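Local coordinates for MgGH51 (Meripilus giganteus, PDB 6ZPV), which probably releases terminal alpha-L-arabinofuranosyl residues from arabinose-containing polysaccharides by hydrolysis, as a fungal family GH51 alpha-L-arabinofuranosidase, at residues Q236-R241 with A306-Q311. Numbering follows the deposited sequence.
Sequences QTTATR and APYIQQ. With NAG (2-acetamido-2-deoxy-beta-D-glucopyranose), chain D; NAG (2-acetamido-2-deoxy-beta-D-glucopyranose), chain B; SO4 (sulfate ion), chain Q.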
loop_
_atom_site.group_PDB
_atom_site.type_symbol
_atom_site.label_atom_id
_atom_site.label_comp_id
_atom_site.label_asym_id
_atom_site.label_seq_id
_atom_site.Cartn_x
_atom_site.Cartn_y
_atom_site.Cartn_z
ATOM N N GLN A 236 12.591 -4.099 14.055
ATOM C CA GLN A 236 13.394 -3.376 15.055
ATOM C C GLN A 236 14.676 -4.163 15.414
ATOM O O GLN A 236 15.648 -3.556 15.865
ATOM C CB GLN A 236 12.526 -3.100 16.273
ATOM C CG GLN A 236 13.192 -2.278 17.316
ATOM C CD GLN A 236 13.574 -0.874 16.861
ATOM O OE1 GLN A 236 12.902 -0.238 16.006
ATOM N NE2 GLN A 236 14.690 -0.391 17.392
ATOM N N THR A 237 14.586 -5.468 15.286
ATOM C CA THR A 237 15.642 -6.446 15.600
ATOM C C THR A 237 15.591 -7.521 14.541
ATOM O O THR A 237 14.607 -7.639 13.793
ATOM C CB THR A 237 15.367 -7.079 16.982
ATOM O OG1 THR A 237 14.111 -7.749 16.895
ATOM C CG2 THR A 237 15.448 -6.056 18.107
ATOM N N THR A 238 16.612 -8.369 14.489
ATOM C CA THR A 238 16.605 -9.508 13.546
ATOM C C THR A 238 15.316 -10.292 13.746
ATOM O O THR A 238 14.651 -10.707 12.757
ATOM C CB THR A 238 17.850 -10.358 13.741
ATOM O OG1 THR A 238 19.006 -9.534 13.502
ATOM C CG2 THR A 238 17.857 -11.554 12.833
ATOM N N ALA A 239 14.928 -10.558 14.995
ATOM C CA ALA A 239 13.772 -11.413 15.266
ATOM C C ALA A 239 12.422 -10.835 14.841
ATOM O O ALA A 239 11.485 -11.630 14.649
ATOM C CB ALA A 239 13.699 -11.742 16.751
ATOM N N THR A 240 12.348 -9.546 14.657
ATOM C CA THR A 240 11.104 -8.870 14.296
ATOM C C THR A 240 11.046 -8.440 12.823
ATOM O O THR A 240 10.080 -7.761 12.443
ATOM C CB THR A 240 10.760 -7.725 15.240
ATOM O OG1 THR A 240 11.859 -6.801 15.285
ATOM C CG2 THR A 240 10.392 -8.220 16.643
ATOM N N ARG A 241 11.999 -8.877 12.015
ATOM C CA ARG A 241 11.990 -8.588 10.580
ATOM C C ARG A 241 10.763 -9.229 9.895
ATOM O O ARG A 241 10.175 -10.189 10.379
ATOM C CB ARG A 241 13.273 -9.151 9.969
ATOM C CG ARG A 241 13.299 -10.678 9.841
ATOM C CD ARG A 241 14.696 -11.178 9.476
ATOM N NE ARG A 241 14.748 -12.600 9.200
ATOM C CZ ARG A 241 14.748 -13.580 10.098
ATOM N NH1 ARG A 241 14.728 -13.286 11.398
ATOM N NH2 ARG A 241 14.709 -14.842 9.700
ATOM N N ALA A 306 24.426 -16.507 5.877
ATOM C CA ALA A 306 24.018 -17.589 4.962
ATOM C C ALA A 306 22.562 -17.990 5.136
ATOM O O ALA A 306 21.853 -18.139 4.127
ATOM C CB ALA A 306 24.937 -18.769 5.062
ATOM N N PRO A 307 22.025 -18.210 6.347
ATOM C CA PRO A 307 20.621 -18.644 6.438
ATOM C C PRO A 307 19.621 -17.601 5.929
ATOM O O PRO A 307 18.535 -17.958 5.465
ATOM C CB PRO A 307 20.423 -18.934 7.941
ATOM C CG PRO A 307 21.802 -19.044 8.542
ATOM C CD PRO A 307 22.705 -18.212 7.659
ATOM N N TYR A 308 19.969 -16.330 6.069
ATOM C CA TYR A 308 19.112 -15.221 5.634
ATOM C C TYR A 308 19.181 -15.050 4.125
ATOM O O TYR A 308 18.175 -14.694 3.494
ATOM C CB TYR A 308 19.511 -13.959 6.410
ATOM C CG TYR A 308 19.479 -14.131 7.905
ATOM C CD1 TYR A 308 18.303 -13.941 8.632
ATOM C CD2 TYR A 308 20.613 -14.541 8.588
ATOM C CE1 TYR A 308 18.287 -14.160 9.988
ATOM C CE2 TYR A 308 20.563 -14.758 9.960
ATOM C CZ TYR A 308 19.405 -14.571 10.659
ATOM O OH TYR A 308 19.415 -14.814 11.996
ATOM N N ILE A 309 20.346 -15.323 3.545
ATOM C CA ILE A 309 20.483 -15.353 2.088
ATOM C C ILE A 309 19.598 -16.499 1.539
ATOM O O ILE A 309 18.848 -16.316 0.569
ATOM C CB ILE A 309 21.964 -15.510 1.689
ATOM C CG1 ILE A 309 22.722 -14.265 2.072
ATOM C CG2 ILE A 309 22.089 -15.853 0.189
ATOM C CD1 ILE A 309 24.228 -14.343 1.928
ATOM N N GLN A 310 19.661 -17.684 2.190
ATOM C CA GLN A 310 18.795 -18.776 1.721
ATOM C C GLN A 310 17.319 -18.404 1.870
ATOM O O GLN A 310 16.516 -18.758 0.992
ATOM C CB GLN A 310 19.114 -20.059 2.502
ATOM C CG GLN A 310 18.277 -21.240 1.991
ATOM C CD GLN A 310 18.533 -21.581 0.536
ATOM O OE1 GLN A 310 17.564 -21.674 -0.311
ATOM N NE2 GLN A 310 19.771 -21.782 0.204
ATOM N N GLN A 311 16.939 -17.697 2.939
ATOM C CA GLN A 311 15.512 -17.315 3.115
ATOM C C GLN A 311 15.090 -16.398 1.972
ATOM O O GLN A 311 13.944 -16.523 1.502
ATOM C CB GLN A 311 15.325 -16.683 4.479
ATOM C CG GLN A 311 13.863 -16.327 4.762
ATOM C CD GLN A 311 13.600 -16.019 6.194
ATOM O OE1 GLN A 311 14.508 -15.466 6.882
ATOM N NE2 GLN A 311 12.411 -16.296 6.718
HETATM C C1 NAG D . 14.411 -20.763 11.054
HETATM C C2 NAG D . 15.715 -20.217 11.579
HETATM C C3 NAG D . 16.617 -21.423 12.003
HETATM C C4 NAG D . 15.839 -22.399 12.853
HETATM C C5 NAG D . 14.480 -22.781 12.332
HETATM C C6 NAG D . 13.611 -23.646 13.276
HETATM C C7 NAG D . 16.329 -18.169 10.314
HETATM C C8 NAG D . 17.005 -17.596 9.130
HETATM N N2 NAG D . 16.395 -19.500 10.519
HETATM O O3 NAG D . 17.777 -20.930 12.583
HETATM O O4 NAG D . 16.621 -23.625 12.981
HETATM O O5 NAG D . 13.778 -21.556 12.042
HETATM O O6 NAG D . 13.348 -22.761 14.447
HETATM O O7 NAG D . 15.643 -17.380 10.956
HETATM C C1 NAG B . 10.284 -18.927 8.302
HETATM C C2 NAG B . 9.954 -19.535 9.653
HETATM C C3 NAG B . 11.168 -19.383 10.578
HETATM C C4 NAG B . 12.421 -19.979 9.930
HETATM C C5 NAG B . 12.634 -19.325 8.549
HETATM C C6 NAG B . 13.838 -19.950 7.781
HETATM C C7 NAG B . 7.668 -19.678 10.498
HETATM C C8 NAG B . 6.528 -18.970 11.138
HETATM N N2 NAG B . 8.772 -18.952 10.272
HETATM O O3 NAG B . 10.921 -20.037 11.858
HETATM O O4 NAG B . 13.542 -19.645 10.766
HETATM O O5 NAG B . 11.479 -19.585 7.767
HETATM O O6 NAG B . 14.083 -19.275 6.505
HETATM O O7 NAG B . 7.630 -20.840 10.283
HETATM S S SO4 Q . 19.824 -8.778 16.903
HETATM O O1 SO4 Q . 19.178 -9.660 17.865
HETATM O O2 SO4 Q . 20.433 -9.683 15.792
HETATM O O3 SO4 Q . 20.922 -8.057 17.544
HETATM O O4 SO4 Q . 18.781 -7.897 16.467
HETATM O O HOH W 1 15.380 -12.973 6.331
#
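Gln311 OE1 takes a nearly straight hydrogen bond from Arg241 NH2 (2.9 Å, 176° at the hydrogen), received on a lone pair in the amide's carbonyl plane. A water donates to Gln311 OE1 at 2.7 Å and accepts from Arg241 NE, so the amide and water together hold one edge of the guanidinium. Arg241 NH2 also donates to the acetamide O7 of NAG (chain D) at 3.0 Å. On the remaining nitrogen, Arg241 NH1 reaches back within its own segment to Thr238 O (2.9 Å), approaching from above that carbonyl plane. Partners on all three nitrogens therefore fix the rotation of the group, and the chain, extended from CG to NE, carries it across to helix 306-320. Tyr308 turns its ring rim onto one guanidinium face: CE1 lies 3.6 Å from Arg241 CZ, with the planes 76° apart. Trp290 adds a cation-pi contact to Arg241. Methyl C8 of NAG (chain D) rests over a face of the Tyr308 ring, offset toward the rim, while Thr238 CG2 meets Tyr308 OH at 3.7 Å. Gln311 NE2 donates to Gln243 and Asn245. O4 of NAG (chain B) lies 1.4 Å from C1 of NAG (chain D), a glycosidic linkage. The arrangement is consistent with the protein-contacted GlcNAc-GlcNAc core of an N-glycan, probably on Asn245, lying where a loop and a helix that follow adjacent strands of the (beta/alpha)8 barrel meet.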